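Local coordinates for protein putative NADPH:quinone reductase (Bacillus thuringiensis, PDB 3GMS) that probably reduces quinones with NADPH, as a member of the medium-chain dehydrogenase/reductase family with a GroES-like domain and a Rossmann-type nucleotide-binding domain, at residues E138-Q143 with A216-I221; V147-A152 with F231-N236; V134-T139 with L168-I173. All blocks are in the same frame, centred on the assembly; numbering follows the deposited sequence.

Contact 1 (E138-Q143 with A216-I221)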
# COMPACT_ATOMS: atom_id res chain seq x y z
N GLU A 138 -4.95 -11.93 -9.05
CA GLU A 138 -6.35 -12.27 -8.83
C GLU A 138 -7.28 -11.37 -9.57
O GLU A 138 -8.09 -11.85 -10.38
CB GLU A 138 -6.66 -12.33 -7.33
CG GLU A 138 -5.92 -13.44 -6.63
CD GLU A 138 -6.45 -13.75 -5.24
OE1 GLU A 138 -7.58 -13.32 -4.88
OE2 GLU A 138 -5.71 -14.43 -4.49
N THR A 139 -7.19 -10.06 -9.33
CA THR A 139 -8.18 -9.13 -9.84
C THR A 139 -8.04 -9.01 -11.36
O THR A 139 -9.03 -9.05 -12.10
CB THR A 139 -8.03 -7.74 -9.20
OG1 THR A 139 -7.66 -7.87 -7.79
CG2 THR A 139 -9.34 -6.96 -9.38
N LEU A 140 -6.81 -8.89 -11.82
CA LEU A 140 -6.54 -8.88 -13.26
C LEU A 140 -6.17 -10.26 -13.78
O LEU A 140 -6.33 -10.52 -14.98
CB LEU A 140 -5.45 -7.87 -13.62
CG LEU A 140 -5.66 -6.40 -13.29
CD1 LEU A 140 -4.33 -5.66 -13.54
CD2 LEU A 140 -6.79 -5.74 -14.10
N ASN A 141 -5.68 -11.13 -12.90
CA ASN A 141 -5.18 -12.44 -13.25
C ASN A 141 -4.35 -12.41 -14.55
O ASN A 141 -4.72 -13.04 -15.56
CB ASN A 141 -6.33 -13.44 -13.40
CG ASN A 141 -5.85 -14.85 -13.57
OD1 ASN A 141 -4.69 -15.17 -13.25
ND2 ASN A 141 -6.72 -15.71 -14.09
N LEU A 142 -3.25 -11.66 -14.49
CA LEU A 142 -2.42 -11.43 -15.68
C LEU A 142 -1.79 -12.72 -16.15
O LEU A 142 -1.32 -13.54 -15.36
CB LEU A 142 -1.34 -10.38 -15.42
CG LEU A 142 -1.83 -8.95 -15.09
CD1 LEU A 142 -0.64 -8.18 -14.47
CD2 LEU A 142 -2.44 -8.24 -16.31
N GLN A 143 -1.74 -12.86 -17.46
CA GLN A 143 -1.18 -14.04 -18.10
C GLN A 143 0.19 -13.72 -18.65
O GLN A 143 0.54 -12.56 -18.83
CB GLN A 143 -2.11 -14.50 -19.25
CG GLN A 143 -3.49 -15.01 -18.78
CD GLN A 143 -3.39 -16.07 -17.69
OE1 GLN A 143 -2.82 -17.15 -17.89
NE2 GLN A 143 -3.96 -15.78 -16.53
N ALA A 216 -4.28 -4.57 -19.78
CA ALA A 216 -4.83 -4.13 -18.50
C ALA A 216 -4.18 -2.82 -18.07
O ALA A 216 -3.08 -2.47 -18.55
CB ALA A 216 -4.62 -5.21 -17.44
N ALA A 217 -4.86 -2.08 -17.21
CA ALA A 217 -4.33 -0.82 -16.71
C ALA A 217 -4.71 -0.62 -15.25
O ALA A 217 -5.82 -1.01 -14.84
CB ALA A 217 -4.80 0.35 -17.52
N ILE A 218 -3.78 -0.04 -14.49
CA ILE A 218 -4.02 0.27 -13.07
C ILE A 218 -3.83 1.76 -12.91
O ILE A 218 -2.73 2.29 -13.12
CB ILE A 218 -3.11 -0.57 -12.14
CG1 ILE A 218 -3.44 -2.06 -12.35
CG2 ILE A 218 -3.33 -0.14 -10.65
CD1 ILE A 218 -2.72 -3.05 -11.43
N ASP A 219 -4.94 2.43 -12.58
CA ASP A 219 -5.00 3.88 -12.40
C ASP A 219 -5.00 4.27 -10.91
O ASP A 219 -5.85 3.79 -10.13
CB ASP A 219 -6.24 4.39 -13.11
CG ASP A 219 -6.50 5.89 -12.90
OD1 ASP A 219 -5.56 6.70 -12.84
OD2 ASP A 219 -7.70 6.25 -12.84
N SER A 220 -4.04 5.12 -10.56
CA SER A 220 -3.92 5.71 -9.22
C SER A 220 -4.36 7.17 -9.19
O SER A 220 -4.49 7.76 -8.12
CB SER A 220 -2.46 5.63 -8.74
OG SER A 220 -2.08 4.29 -8.57
N ILE A 221 -4.60 7.75 -10.37
CA ILE A 221 -4.78 9.21 -10.48
C ILE A 221 -6.20 9.66 -10.74
O ILE A 221 -6.67 10.61 -10.11
CB ILE A 221 -3.88 9.77 -11.65
CG1 ILE A 221 -2.41 9.39 -11.43
CG2 ILE A 221 -4.04 11.31 -11.76
CD1 ILE A 221 -1.46 9.87 -12.58
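The chain leaving helix 127-139 passes the middle of strand 214-219 with no backbone bond between them, and their closest CA atoms, those of Leu140 and Ala216, are 7.3 Å apart. Two leucines bridge the gap between the segments. Leu140 holds CG beside its backbone N (chi1 -60°) and carries its isobutyl end to the strand, where CD1 lies 3.7 Å from Ile218 CD1, the two side chains crossing at a slant. The same methyl also rests on Ala216, with Leu140 CD1 3.9 Å from Ala216 CB. Leu142 comes to this alanine as well, its CD2 3.9 Å from Ala216 CB, so the small side chain of Ala216 is met by methyls of both leucines. Asn141, between them, takes a positive phi (41°), turning the chain as it leaves the helix; its carbonyl O receives Gln143 NE2 at 3.0 Å, with the donor well above the carbonyl plane. Leu148 of strand 147-150 touches Leu140, Leu142 and Ala216 and extends this apolar patch. Leucines of the turn that follows a helix, laid on Ala216 and Ile218 of a parallel strand, belong to the layer packed over one face of the sheet of the Rossmann-type domain.

Contact 2 (V147-A152 with F231-N236)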
# COMPACT_ATOMS: atom_id res chain seq x y z
N VAL A 147 0.28 -7.18 -21.42
CA VAL A 147 0.78 -5.83 -21.31
C VAL A 147 -0.04 -5.03 -20.28
O VAL A 147 -1.24 -4.79 -20.47
CB VAL A 147 0.73 -5.16 -22.64
CG1 VAL A 147 1.33 -3.80 -22.55
CG2 VAL A 147 1.46 -6.03 -23.65
N LEU A 148 0.64 -4.64 -19.19
CA LEU A 148 0.01 -3.89 -18.08
C LEU A 148 0.50 -2.44 -18.11
O LEU A 148 1.72 -2.21 -18.24
CB LEU A 148 0.40 -4.54 -16.73
CG LEU A 148 -0.12 -3.78 -15.51
CD1 LEU A 148 -1.63 -3.91 -15.48
CD2 LEU A 148 0.50 -4.34 -14.21
N LEU A 149 -0.43 -1.49 -18.04
CA LEU A 149 -0.12 -0.07 -17.83
C LEU A 149 -0.33 0.27 -16.35
O LEU A 149 -1.36 -0.11 -15.76
CB LEU A 149 -1.07 0.81 -18.62
CG LEU A 149 -1.22 0.50 -20.13
CD1 LEU A 149 -2.17 1.48 -20.79
CD2 LEU A 149 0.16 0.54 -20.83
N VAL A 150 0.62 1.01 -15.76
CA VAL A 150 0.47 1.50 -14.38
C VAL A 150 0.89 2.97 -14.35
O VAL A 150 2.06 3.28 -14.66
CB VAL A 150 1.35 0.70 -13.41
CG1 VAL A 150 1.18 1.26 -11.95
CG2 VAL A 150 0.97 -0.81 -13.43
N ASN A 151 -0.02 3.85 -14.02
CA ASN A 151 0.36 5.25 -13.85
C ASN A 151 0.79 5.60 -12.42
O ASN A 151 0.73 4.75 -11.51
CB ASN A 151 -0.70 6.21 -14.43
CG ASN A 151 -2.03 6.19 -13.65
OD1 ASN A 151 -2.09 5.68 -12.57
ND2 ASN A 151 -3.08 6.77 -14.22
N ALA A 152 1.20 6.85 -12.21
CA ALA A 152 1.88 7.25 -10.96
C ALA A 152 2.94 6.19 -10.55
O ALA A 152 3.07 5.84 -9.38
CB ALA A 152 0.84 7.50 -9.82
N PHE A 231 -8.42 4.44 -22.20
CA PHE A 231 -8.47 4.44 -23.67
C PHE A 231 -7.25 3.84 -24.35
O PHE A 231 -7.27 3.59 -25.58
CB PHE A 231 -8.75 5.85 -24.17
CG PHE A 231 -10.22 6.18 -24.21
CD1 PHE A 231 -10.91 6.51 -23.04
CD2 PHE A 231 -10.92 6.17 -25.43
CE1 PHE A 231 -12.28 6.84 -23.06
CE2 PHE A 231 -12.29 6.49 -25.48
CZ PHE A 231 -12.98 6.81 -24.29
N SER A 232 -6.17 3.60 -23.61
CA SER A 232 -5.00 2.94 -24.19
C SER A 232 -5.09 1.43 -24.11
O SER A 232 -4.15 0.71 -24.45
CB SER A 232 -3.70 3.46 -23.57
OG SER A 232 -3.63 4.87 -23.62
N LEU A 233 -6.21 0.91 -23.64
CA LEU A 233 -6.41 -0.54 -23.62
C LEU A 233 -7.12 -1.06 -24.85
O LEU A 233 -7.94 -0.36 -25.43
CB LEU A 233 -7.27 -0.95 -22.41
CG LEU A 233 -6.62 -0.49 -21.12
CD1 LEU A 233 -7.59 -0.77 -19.98
CD2 LEU A 233 -5.31 -1.20 -20.94
N ARG A 234 -6.86 -2.32 -25.18
CA ARG A 234 -7.60 -3.02 -26.22
C ARG A 234 -9.08 -3.13 -25.81
O ARG A 234 -9.39 -3.07 -24.60
CB ARG A 234 -7.00 -4.40 -26.47
CG ARG A 234 -7.10 -5.42 -25.32
CD ARG A 234 -6.51 -6.73 -25.73
NE ARG A 234 -6.44 -7.70 -24.63
CZ ARG A 234 -7.47 -8.34 -24.09
NH1 ARG A 234 -8.71 -8.13 -24.51
NH2 ARG A 234 -7.26 -9.21 -23.09
N PRO A 235 -9.99 -3.27 -26.80
CA PRO A 235 -11.37 -3.60 -26.46
C PRO A 235 -11.39 -4.85 -25.62
O PRO A 235 -10.63 -5.77 -25.88
CB PRO A 235 -12.01 -3.90 -27.84
CG PRO A 235 -11.15 -3.21 -28.83
CD PRO A 235 -9.78 -3.08 -28.25
N ASN A 236 -12.25 -4.87 -24.60
CA ASN A 236 -12.33 -5.97 -23.64
C ASN A 236 -11.13 -6.11 -22.72
O ASN A 236 -10.98 -7.14 -22.04
CB ASN A 236 -12.67 -7.30 -24.33
CG ASN A 236 -13.92 -7.18 -25.20
OD1 ASN A 236 -13.95 -7.65 -26.33
ND2 ASN A 236 -14.93 -6.48 -24.69
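Ser232, just past helix 223-231, opens the contact with its CB, which stands 3.7 Å from Leu149 CD1. Its hydroxyl is engaged elsewhere: with OG beside the backbone N (chi1 -52°), it is hydrogen-bonded to the carbonyl O of Glu228 in the preceding helix, and the serine presents a carbon to the leucine. At Leu233 the short strand 233-234 begins; the CA atoms of Leu149 and Leu233 are 8.6 Å apart, about as far as those of Leu149 and Ser232. The side chain of Leu233 bends back to the contact, bringing CD2 to 4.1 Å from Leu149 CD1, and the two leucine side chains lie alongside one another, running in opposite senses. One methyl of Leu149 thus serves both neighbours, while Val205 of helix 201-208 touches both Leu149 and Ser232, and Ala214 of strand 214-219 touches both leucines. Arg234 directs its guanidinium group to Asp215, to which NE forms a salt bridge; NH1 adds a weak bond to the carbonyl O of Pro235. Beyond it, Pro235 and Asn236 take the chain round a corner into strand 237-241. No hydrogen bond links the two segments: they are joined through buried carbon, consistent with cohesion by dispersion and exclusion of water, and the one hydroxyl at the interface is hydrogen-bonded to the preceding helix.

Contact 3 (V134-T139 with L168-I173)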
# COMPACT_ATOMS: atom_id res chain seq x y z
N VAL A 134 -2.13 -9.02 -5.26
CA VAL A 134 -3.53 -9.35 -5.49
C VAL A 134 -4.08 -8.83 -6.84
O VAL A 134 -4.69 -9.60 -7.58
CB VAL A 134 -4.42 -9.02 -4.27
CG1 VAL A 134 -5.89 -9.25 -4.59
CG2 VAL A 134 -4.04 -9.91 -3.08
N THR A 135 -3.86 -7.55 -7.14
CA THR A 135 -4.34 -6.98 -8.41
C THR A 135 -3.73 -7.75 -9.60
O THR A 135 -4.45 -8.12 -10.54
CB THR A 135 -4.10 -5.43 -8.52
OG1 THR A 135 -2.71 -5.15 -8.30
CG2 THR A 135 -4.96 -4.63 -7.46
N CYS A 136 -2.42 -8.06 -9.53
CA CYS A 136 -1.76 -8.85 -10.58
C CYS A 136 -2.27 -10.30 -10.69
O CYS A 136 -2.52 -10.80 -11.79
CB CYS A 136 -0.22 -8.85 -10.44
SG CYS A 136 0.53 -7.24 -10.86
N THR A 137 -2.44 -10.98 -9.57
CA THR A 137 -2.65 -12.41 -9.66
C THR A 137 -4.11 -12.82 -9.59
O THR A 137 -4.46 -13.95 -9.98
CB THR A 137 -1.85 -13.17 -8.60
OG1 THR A 137 -2.26 -12.80 -7.27
CG2 THR A 137 -0.33 -12.92 -8.80
N GLU A 138 -4.95 -11.93 -9.05
CA GLU A 138 -6.35 -12.27 -8.83
C GLU A 138 -7.28 -11.37 -9.57
O GLU A 138 -8.09 -11.85 -10.38
CB GLU A 138 -6.66 -12.33 -7.33
CG GLU A 138 -5.92 -13.44 -6.63
CD GLU A 138 -6.45 -13.75 -5.24
OE1 GLU A 138 -7.58 -13.32 -4.88
OE2 GLU A 138 -5.71 -14.43 -4.49
N THR A 139 -7.19 -10.06 -9.33
CA THR A 139 -8.18 -9.13 -9.84
C THR A 139 -8.04 -9.01 -11.36
O THR A 139 -9.03 -9.05 -12.10
CB THR A 139 -8.03 -7.74 -9.20
OG1 THR A 139 -7.66 -7.87 -7.79
CG2 THR A 139 -9.34 -6.96 -9.38
N LEU A 168 6.25 -12.54 -12.52
CA LEU A 168 5.04 -13.15 -13.12
C LEU A 168 5.06 -13.16 -14.66
O LEU A 168 4.08 -13.58 -15.30
CB LEU A 168 3.77 -12.46 -12.59
CG LEU A 168 3.56 -12.50 -11.06
CD1 LEU A 168 2.44 -11.53 -10.69
CD2 LEU A 168 3.30 -13.90 -10.51
N ASN A 169 6.18 -12.73 -15.24
CA ASN A 169 6.40 -12.77 -16.70
C ASN A 169 5.35 -12.04 -17.52
O ASN A 169 4.75 -12.61 -18.43
CB ASN A 169 6.52 -14.23 -17.17
CG ASN A 169 7.57 -15.00 -16.41
OD1 ASN A 169 8.76 -14.68 -16.47
ND2 ASN A 169 7.13 -16.03 -15.70
N PHE A 170 5.13 -10.77 -17.21
CA PHE A 170 4.27 -9.94 -18.02
C PHE A 170 5.05 -8.69 -18.32
O PHE A 170 6.14 -8.51 -17.78
CB PHE A 170 2.90 -9.64 -17.37
CG PHE A 170 2.98 -8.83 -16.08
CD1 PHE A 170 3.10 -7.45 -16.11
CD2 PHE A 170 2.86 -9.48 -14.86
CE1 PHE A 170 3.14 -6.70 -14.94
CE2 PHE A 170 2.91 -8.77 -13.68
CZ PHE A 170 3.03 -7.36 -13.70
N ARG A 171 4.52 -7.88 -19.22
CA ARG A 171 5.22 -6.73 -19.73
C ARG A 171 4.63 -5.49 -19.08
O ARG A 171 3.44 -5.21 -19.23
CB ARG A 171 5.08 -6.70 -21.28
CG ARG A 171 5.86 -5.59 -21.95
CD ARG A 171 5.77 -5.65 -23.49
NE ARG A 171 6.54 -4.55 -24.08
CZ ARG A 171 6.18 -3.87 -25.17
NH1 ARG A 171 5.03 -4.17 -25.77
NH2 ARG A 171 6.94 -2.87 -25.63
N LEU A 172 5.45 -4.76 -18.31
CA LEU A 172 4.99 -3.52 -17.71
C LEU A 172 5.37 -2.29 -18.49
O LEU A 172 6.55 -2.04 -18.77
CB LEU A 172 5.50 -3.36 -16.25
CG LEU A 172 5.22 -1.98 -15.64
CD1 LEU A 172 3.75 -1.83 -15.24
CD2 LEU A 172 6.11 -1.73 -14.43
N ILE A 173 4.37 -1.51 -18.84
CA ILE A 173 4.60 -0.17 -19.28
C ILE A 173 4.31 0.82 -18.15
O ILE A 173 3.15 1.10 -17.79
CB ILE A 173 3.80 0.15 -20.61
CG1 ILE A 173 4.19 -0.82 -21.74
CG2 ILE A 173 4.00 1.66 -20.98
CD1 ILE A 173 3.20 -0.86 -22.93
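The end of helix 127-139 packs on the turn that joins helix 156-168 to strand 171-176, a helix-to-strand connection of the Rossmann-type domain. Leu168 and Phe170, flanking Asn169 with its positive phi, supply the contact from this segment. Leu168 CD1 reaches both Cys136 and Thr137: it lies 3.6 Å from Thr137 CG2 and 3.8 Å from Cys136 CB. The leucine side chain comes in nearly perpendicular to that of Thr137. A chi1 of 62° sets Thr137 OG1 between its own N and carbonyl carbon, where it is hydrogen-bonded to the carbonyl O of Trp133, and the methyl is the branch left to meet the leucine. Phe170 brings the far end of its ring to the cysteine, with CZ 3.8 Å from Cys136 SG. Cys136 SG is 4.8 Å from the centroid of the Phe170 ring and 60° off the ring normal, an oblique sulfur-aromatic contact. The helix widens into a pi-type turn at 135-139, where Val134 O accepts from Glu138 N at 2.8 Å and from Thr139 N at 3.1 Å, the two donors arriving from opposite faces of its plane. Across the segments there is no hydrogen bond; methyls and a polarisable sulfur beside an aromatic ring make the join, while the threonine hydroxyl is satisfied within its helix.

Contacts 1 and 3 share Glu138 and Thr139, and their centres lie 7 Å apart; the helix end reaches strand 214-219 in one and segment 168-173 in the other. Leu142 N bonds to Cys136 O at 2.9 Å, and Leu142 CD1 packs 3.7 Å from Phe170 CE2. Strand 147-150 of contact 2 runs between strands 171-176 and 214-219 of the same parallel sheet, bonding to both: Ile173 N to Leu148 O at 2.8 Å and Ile218 N to Leu149 O at 2.7 Å. Leu148 faces Leu140, Leu142 and Phe170, whereas Leu149 points to Ser232, so contact 2 occupies the other face of the sheet. Asn151 ND2, 2.8 Å from Asp219 OD1, further ties contact 2 to contact 1.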